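Local coordinates for calcium uptake protein 3, mitochondrial (PDB 6AGI) that senses calcium through EF-hand domains and, as a disulfide-linked heterodimer with MICU1, regulates the mitochondrial calcium uniporter channel, at residues B[303-306]-B[307-310]; B[321-324]-B[325-329]; B[360-363]-B[364-368]. All coordinates share one frame; numbering follows the deposited sequence.

Contact 1: B[303-306]-B[307-310]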
loop_
_atom_site.group_PDB
_atom_site.type_symbol
_atom_site.label_atom_id
_atom_site.label_comp_id
_atom_site.label_asym_id
_atom_site.label_seq_id
_atom_site.Cartn_x
_atom_site.Cartn_y
_atom_site.Cartn_z
ATOM N N LEU B 303 -0.170 -11.740 -1.675
ATOM C CA LEU B 303 -0.075 -11.012 -0.406
ATOM C C LEU B 303 0.882 -9.851 -0.511
ATOM O O LEU B 303 0.695 -8.840 0.178
ATOM C CB LEU B 303 0.370 -11.890 0.762
ATOM C CG LEU B 303 -0.675 -12.850 1.280
ATOM C CD1 LEU B 303 -0.212 -13.564 2.550
ATOM C CD2 LEU B 303 -1.988 -12.103 1.444
ATOM N N ASN B 304 1.882 -9.945 -1.386
ATOM C CA ASN B 304 2.700 -8.752 -1.484
ATOM C C ASN B 304 2.074 -7.694 -2.374
ATOM O O ASN B 304 2.503 -6.538 -2.318
ATOM C CB ASN B 304 4.126 -9.093 -1.924
ATOM C CG ASN B 304 4.942 -9.638 -0.777
ATOM O OD1 ASN B 304 4.513 -9.580 0.368
ATOM N ND2 ASN B 304 6.115 -10.138 -1.062
ATOM N N ASN B 305 1.028 -8.033 -3.125
ATOM C CA ASN B 305 0.308 -7.054 -3.934
ATOM C C ASN B 305 -1.049 -6.716 -3.299
ATOM O O ASN B 305 -2.037 -6.363 -3.980
ATOM C CB ASN B 305 0.145 -7.600 -5.343
ATOM C CG ASN B 305 1.235 -7.151 -6.272
ATOM O OD1 ASN B 305 2.037 -7.966 -6.755
ATOM N ND2 ASN B 305 1.302 -5.847 -6.508
ATOM N N LEU B 306 -1.114 -6.842 -1.975
ATOM C CA LEU B 306 -2.402 -6.699 -1.320
ATOM C C LEU B 306 -3.018 -5.319 -1.511
ATOM O O LEU B 306 -4.250 -5.208 -1.514
ATOM C CB LEU B 306 -2.281 -7.009 0.170
ATOM C CG LEU B 306 -3.671 -7.373 0.715
ATOM C CD1 LEU B 306 -4.103 -8.736 0.228
ATOM C CD2 LEU B 306 -3.705 -7.320 2.226
ATOM N N GLU B 307 -2.176 -4.293 -1.589
ATOM C CA GLU B 307 -2.641 -2.922 -1.736
ATOM C C GLU B 307 -3.476 -2.826 -2.991
ATOM O O GLU B 307 -4.657 -2.482 -2.947
ATOM C CB GLU B 307 -1.456 -1.957 -1.814
ATOM C CG GLU B 307 -0.849 -1.610 -0.464
ATOM C CD GLU B 307 0.021 -2.721 0.087
ATOM O OE1 GLU B 307 0.129 -3.776 -0.573
ATOM O OE2 GLU B 307 0.599 -2.540 1.179
ATOM N N ASP B 308 -2.850 -3.139 -4.116
ATOM C CA ASP B 308 -3.545 -3.109 -5.398
ATOM C C ASP B 308 -4.863 -3.860 -5.285
ATOM O O ASP B 308 -5.900 -3.396 -5.789
ATOM C CB ASP B 308 -2.692 -3.727 -6.512
ATOM C CG ASP B 308 -1.545 -2.814 -6.971
ATOM O OD1 ASP B 308 -1.116 -1.953 -6.157
ATOM O OD2 ASP B 308 -1.102 -2.896 -8.142
ATOM N N PHE B 309 -4.872 -4.972 -4.535
ATOM C CA PHE B 309 -6.144 -5.675 -4.338
ATOM C C PHE B 309 -7.167 -4.801 -3.608
ATOM O O PHE B 309 -8.359 -4.778 -3.972
ATOM C CB PHE B 309 -5.919 -6.972 -3.569
ATOM C CG PHE B 309 -7.102 -7.916 -3.587
ATOM C CD1 PHE B 309 -7.520 -8.522 -4.766
ATOM C CD2 PHE B 309 -7.779 -8.217 -2.408
ATOM C CE1 PHE B 309 -8.601 -9.399 -4.772
ATOM C CE2 PHE B 309 -8.855 -9.106 -2.405
ATOM C CZ PHE B 309 -9.267 -9.697 -3.593
ATOM N N ALA B 310 -6.732 -4.073 -2.573
ATOM C CA ALA B 310 -7.682 -3.237 -1.846
ATOM C C ALA B 310 -8.275 -2.179 -2.761
ATOM O O ALA B 310 -9.499 -1.974 -2.767
ATOM C CB ALA B 310 -7.010 -2.586 -0.638
#

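Contact 2: B[321-324]-B[325-329]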
loop_
_atom_site.group_PDB
_atom_site.type_symbol
_atom_site.label_atom_id
_atom_site.label_comp_id
_atom_site.label_asym_id
_atom_site.label_seq_id
_atom_site.Cartn_x
_atom_site.Cartn_y
_atom_site.Cartn_z
ATOM N N ARG B 321 -20.056 -4.612 1.554
ATOM C CA ARG B 321 -20.559 -5.802 0.896
ATOM C C ARG B 321 -19.424 -6.816 0.823
ATOM O O ARG B 321 -18.241 -6.471 0.950
ATOM C CB ARG B 321 -21.105 -5.489 -0.503
ATOM N N SER B 322 -19.808 -8.081 0.659
ATOM C CA SER B 322 -18.877 -9.201 0.635
ATOM C C SER B 322 -18.772 -9.733 -0.782
ATOM O O SER B 322 -19.773 -9.825 -1.503
ATOM C CB SER B 322 -19.319 -10.334 1.564
ATOM O OG SER B 322 -19.227 -9.942 2.915
ATOM N N ILE B 323 -17.596 -10.121 -1.141
ATOM C CA ILE B 323 -17.304 -10.657 -2.460
ATOM C C ILE B 323 -17.570 -12.163 -2.466
ATOM O O ILE B 323 -17.448 -12.844 -1.441
ATOM C CB ILE B 323 -15.841 -10.300 -2.806
ATOM C CG1 ILE B 323 -15.469 -10.741 -4.211
ATOM C CG2 ILE B 323 -14.913 -10.905 -1.800
ATOM C CD1 ILE B 323 -15.946 -9.813 -5.284
ATOM N N GLY B 324 -17.965 -12.700 -3.638
ATOM C CA GLY B 324 -18.018 -14.140 -3.823
ATOM C C GLY B 324 -16.723 -14.708 -4.411
ATOM O O GLY B 324 -15.816 -13.978 -4.803
ATOM N N GLN B 325 -16.651 -16.042 -4.505
ATOM C CA GLN B 325 -15.365 -16.596 -4.916
ATOM C C GLN B 325 -15.071 -16.318 -6.379
ATOM O O GLN B 325 -13.903 -16.139 -6.744
ATOM C CB GLN B 325 -15.250 -18.111 -4.680
ATOM C CG GLN B 325 -15.631 -18.583 -3.298
ATOM C CD GLN B 325 -15.484 -20.092 -3.079
ATOM O OE1 GLN B 325 -15.937 -20.604 -2.058
ATOM N NE2 GLN B 325 -14.753 -20.780 -3.966
ATOM N N ASP B 326 -16.097 -16.189 -7.222
ATOM C CA ASP B 326 -15.828 -15.952 -8.635
ATOM C C ASP B 326 -15.194 -14.584 -8.860
ATOM O O ASP B 326 -14.109 -14.471 -9.450
ATOM C CB ASP B 326 -17.109 -16.091 -9.444
ATOM C CG ASP B 326 -17.536 -17.527 -9.621
ATOM O OD1 ASP B 326 -18.042 -18.149 -8.661
ATOM O OD2 ASP B 326 -17.380 -18.026 -10.747
ATOM N N GLU B 327 -15.857 -13.522 -8.407
ATOM C CA GLU B 327 -15.268 -12.208 -8.584
ATOM C C GLU B 327 -14.174 -11.932 -7.561
ATOM O O GLU B 327 -13.424 -10.964 -7.728
ATOM C CB GLU B 327 -16.362 -11.125 -8.560
ATOM C CG GLU B 327 -15.876 -9.744 -9.089
ATOM C CD GLU B 327 -16.221 -9.465 -10.572
ATOM O OE1 GLU B 327 -17.049 -10.197 -11.172
ATOM O OE2 GLU B 327 -15.631 -8.518 -11.146
ATOM N N PHE B 328 -14.019 -12.775 -6.533
ATOM C CA PHE B 328 -12.779 -12.711 -5.761
ATOM C C PHE B 328 -11.606 -13.130 -6.635
ATOM O O PHE B 328 -10.586 -12.430 -6.708
ATOM C CB PHE B 328 -12.857 -13.584 -4.508
ATOM C CG PHE B 328 -11.571 -13.624 -3.710
ATOM C CD1 PHE B 328 -10.535 -14.481 -4.058
ATOM C CD2 PHE B 328 -11.390 -12.794 -2.622
ATOM C CE1 PHE B 328 -9.363 -14.515 -3.331
ATOM C CE2 PHE B 328 -10.222 -12.826 -1.898
ATOM C CZ PHE B 328 -9.213 -13.688 -2.251
ATOM N N LYS B 329 -11.747 -14.265 -7.326
ATOM C CA LYS B 329 -10.709 -14.691 -8.256
ATOM C C LYS B 329 -10.467 -13.632 -9.329
ATOM O O LYS B 329 -9.314 -13.295 -9.657
ATOM C CB LYS B 329 -11.088 -16.023 -8.906
ATOM C CG LYS B 329 -10.354 -16.225 -10.224
ATOM C CD LYS B 329 -10.251 -17.664 -10.629
ATOM C CE LYS B 329 -11.445 -18.461 -10.177
ATOM N NZ LYS B 329 -11.577 -19.599 -11.117
#

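Contact 3: B[360-363]-B[364-368]. With CA (calcium ion), chain G.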
loop_
_atom_site.group_PDB
_atom_site.type_symbol
_atom_site.label_atom_id
_atom_site.label_comp_id
_atom_site.label_asym_id
_atom_site.label_seq_id
_atom_site.Cartn_x
_atom_site.Cartn_y
_atom_site.Cartn_z
ATOM N N LEU B 360 -16.650 -13.170 1.347
ATOM C CA LEU B 360 -15.644 -12.576 2.222
ATOM C C LEU B 360 -15.879 -11.079 2.365
ATOM O O LEU B 360 -16.002 -10.369 1.359
ATOM C CB LEU B 360 -14.235 -12.840 1.692
ATOM C CG LEU B 360 -13.697 -14.144 2.265
ATOM C CD1 LEU B 360 -12.486 -14.579 1.494
ATOM C CD2 LEU B 360 -13.369 -13.983 3.736
ATOM N N SER B 361 -15.951 -10.608 3.612
ATOM C CA SER B 361 -16.151 -9.197 3.925
ATOM C C SER B 361 -14.800 -8.503 4.103
ATOM O O SER B 361 -13.742 -9.124 4.006
ATOM C CB SER B 361 -17.022 -9.033 5.171
ATOM O OG SER B 361 -16.256 -9.151 6.353
ATOM N N TYR B 362 -14.828 -7.181 4.292
ATOM C CA TYR B 362 -13.563 -6.453 4.315
ATOM C C TYR B 362 -12.659 -6.952 5.435
ATOM O O TYR B 362 -11.465 -7.185 5.218
ATOM C CB TYR B 362 -13.781 -4.948 4.475
ATOM C CG TYR B 362 -12.454 -4.228 4.656
ATOM C CD1 TYR B 362 -11.704 -3.857 3.543
ATOM C CD2 TYR B 362 -11.918 -3.971 5.924
ATOM C CE1 TYR B 362 -10.471 -3.220 3.669
ATOM C CE2 TYR B 362 -10.674 -3.332 6.061
ATOM C CZ TYR B 362 -9.960 -2.959 4.922
ATOM O OH TYR B 362 -8.740 -2.320 4.999
ATOM N N LYS B 363 -13.200 -7.133 6.639
ATOM C CA LYS B 363 -12.338 -7.477 7.761
ATOM C C LYS B 363 -12.250 -8.983 7.977
ATOM O O LYS B 363 -11.459 -9.439 8.803
ATOM C CB LYS B 363 -12.798 -6.729 9.029
ATOM C CG LYS B 363 -12.068 -7.076 10.355
ATOM C CD LYS B 363 -12.719 -8.269 11.094
ATOM C CE LYS B 363 -11.747 -8.902 12.116
ATOM N NZ LYS B 363 -12.092 -10.325 12.422
ATOM N N GLU B 364 -12.891 -9.774 7.123
ATOM C CA GLU B 364 -12.617 -11.207 7.157
ATOM C C GLU B 364 -11.284 -11.510 6.473
ATOM O O GLU B 364 -10.542 -12.402 6.905
ATOM C CB GLU B 364 -13.763 -11.986 6.513
ATOM C CG GLU B 364 -15.114 -11.783 7.154
ATOM C CD GLU B 364 -15.993 -13.016 7.073
ATOM O OE1 GLU B 364 -16.262 -13.656 8.110
ATOM O OE2 GLU B 364 -16.446 -13.315 5.951
ATOM N N PHE B 365 -10.964 -10.792 5.396
ATOM C CA PHE B 365 -9.670 -10.988 4.754
ATOM C C PHE B 365 -8.770 -9.751 4.839
ATOM O O PHE B 365 -7.783 -9.753 5.589
ATOM C CB PHE B 365 -9.815 -11.412 3.280
ATOM C CG PHE B 365 -8.514 -11.844 2.683
ATOM C CD1 PHE B 365 -7.617 -12.555 3.478
ATOM C CD2 PHE B 365 -8.121 -11.472 1.412
ATOM C CE1 PHE B 365 -6.395 -12.959 3.002
ATOM C CE2 PHE B 365 -6.876 -11.870 0.917
ATOM C CZ PHE B 365 -6.012 -12.615 1.727
ATOM N N ILE B 366 -9.083 -8.689 4.084
ATOM C CA ILE B 366 -8.127 -7.592 3.903
ATOM C C ILE B 366 -7.780 -6.917 5.226
ATOM O O ILE B 366 -6.600 -6.668 5.523
ATOM C CB ILE B 366 -8.659 -6.569 2.885
ATOM C CG1 ILE B 366 -8.812 -7.208 1.501
ATOM C CG2 ILE B 366 -7.794 -5.323 2.849
ATOM C CD1 ILE B 366 -9.110 -6.195 0.375
ATOM N N GLY B 367 -8.799 -6.612 6.039
ATOM C CA GLY B 367 -8.546 -5.996 7.333
ATOM C C GLY B 367 -7.658 -6.847 8.216
ATOM O O GLY B 367 -6.819 -6.333 8.961
ATOM N N ILE B 368 -7.810 -8.165 8.119
ATOM C CA ILE B 368 -7.082 -9.068 8.993
ATOM C C ILE B 368 -5.594 -9.182 8.638
ATOM O O ILE B 368 -4.796 -9.544 9.510
ATOM C CB ILE B 368 -7.847 -10.411 9.040
ATOM C CG1 ILE B 368 -8.927 -10.313 10.116
ATOM C CG2 ILE B 368 -6.945 -11.601 9.293
ATOM C CD1 ILE B 368 -8.422 -10.460 11.537
HETATM CA CA CA G . -18.405 -14.558 4.761
#

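Contact 1: B[303-306]-B[307-310]
Asp308 lies one helical turn beyond Asn305, and its side chain runs beside that of the asparagine, both pointing the same way. Its CB rests 3.7 Å from Asn305 O, at the start of the turn. CG follows, anti to the carbonyl carbon (chi1 -75°), which brings the carboxylate alongside the amide. At the tip, OD2 faces Asn305 ND2 at 4.1 Å, with the two flat groups inclined by 54°. That is a loose polar approach, too long to bond. Asn305 interrupts the helical path between helices 293-304 and 306-312 and sits at the N-cap of the second, although its side chain makes no capping bond. The turn is held by the backbone: Phe309 N donates to Asn305 O at 3.2 Å, and Ala310 N donates to Leu306 O at 2.9 Å. Phe309 CB stands over the same turn, near Leu306 O, while its ring leads away to meet Phe302 and Phe328 edge-to-face. Residues 303-306 belong to the degenerate EF-hand 2, and the break comes at the end of its helix 293-304. Across the dimer interface, Ile109 of the second subunit packs on Asp308. The nearby calcium ion, about 4 Å from the Asp308 side chain, would probably favour the charged carboxylate, whereas the amide adds no bond.

Contact 2: B[321-324]-B[325-329]
Gly324 O receives the backbone N-H of Phe328 at 2.8 Å, with an N-H...O angle of 140°. This bond closes the first turn of helix 325-336, for which Gly324 is the N-cap. The junction belongs to the EF-hand domain pair: the short strand 323-324 runs antiparallel to strand 359-360 of the calcium-binding EF-hand 3, in the manner of the small beta bridge that couples paired EF-hand loops, and then passes directly into the helix. Ile323, buried just before the cap, packs back across the turn. Its CG1 is swung anti to the backbone N (chi1 -176°), which carries CD1 to the flank of Glu327, 3.6 Å from CB and 3.8 Å from CG. CG1 itself lies 3.9 Å from Phe328 CB, and the isoleucine crosses both side chains at roughly a right angle. Beyond the turn the Glu327 chain bends at chi2, and its OE2 forms a salt bridge with Arg330 on the same helix, while Met113 of the second subunit packs against this glutamate. The Phe328 ring meets that of Phe349, on helix 342-352, edge-to-face. At the Phe328 ring, Ile323 CG2 approaches CD2 to 4.1 Å, near the ring plane.

Contact 3: B[360-363]-B[364-368]
Glu364 turns its carboxylate to the calcium ion while its aliphatic stem lies between Leu360 and Ser361. CB meets Leu360 CD2 at 3.4 Å, and CG passes beside Ser361 OG. With CG anti to the carbonyl carbon (chi1 -59°) and a bend at chi2, OE2 arrives 2.6 Å from the calcium ion. OE1 stays 4.1 Å from the same calcium ion, so the grip is through one oxygen, and OE1 instead takes a weak hydrogen bond from Val354 N. That bond would help to fix the rotation of the carboxylate. Asp353, Asp355, Asp357 and the backbone O of Gln359 also bind the metal, and Glu364 supplies the ligand at position twelve of this canonical loop in the calcium-sensing EF-hand 3. Residues 366-368 keep helical backbone angles without the regular bonds. The backbone N of Glu364 gives a weak bond to Ser361 O, whereas Gly367 N reaches Tyr362 O at 2.8 Å in an almost straight line (179°), linking residues five places apart. The Tyr362 ring folds back over this bend: Gly367 N stands 3.8 Å above one face, offset toward the rim, and Ile366 CG2 touches ring atom CE1 at 3.5 Å, the two side chains crossing at about a right angle. Lys363 goes another way, its bent chain crossing Ile368 obliquely. The CE of Lys363 lies 3.7 Å from Ile368 CD1, and NZ is close to the same methyl. An alanine in place of Ile368 would remove everything beyond CB and would probably leave the end of Lys363 without its apolar support and freer to swing. The Phe365 side chain leads away from the bend to meet Phe352, Phe299 and Leu303.

Contacts 1, 2 and 3 follow one another along the chain, with centres 15 Å apart between 1 and 2, 13 Å between 1 and 3, and 12 Å between 2 and 3. Contact 1 joins helix 293-304 of the degenerate EF-hand 2 to helix 306-312, whereas the other two share the EF-hand domain pair. Strands 323-324 and 359-360 link contacts 2 and 3, with Ile323 O and Leu360 N probably hydrogen-bonded. A hydrophobic cluster joins all three: Phe309 packs on Ile366, Leu306 on Phe365, and Phe328 on Phe365. This packing physically connects the calcium site of EF-hand 3 to helices 293-304 and 306-312.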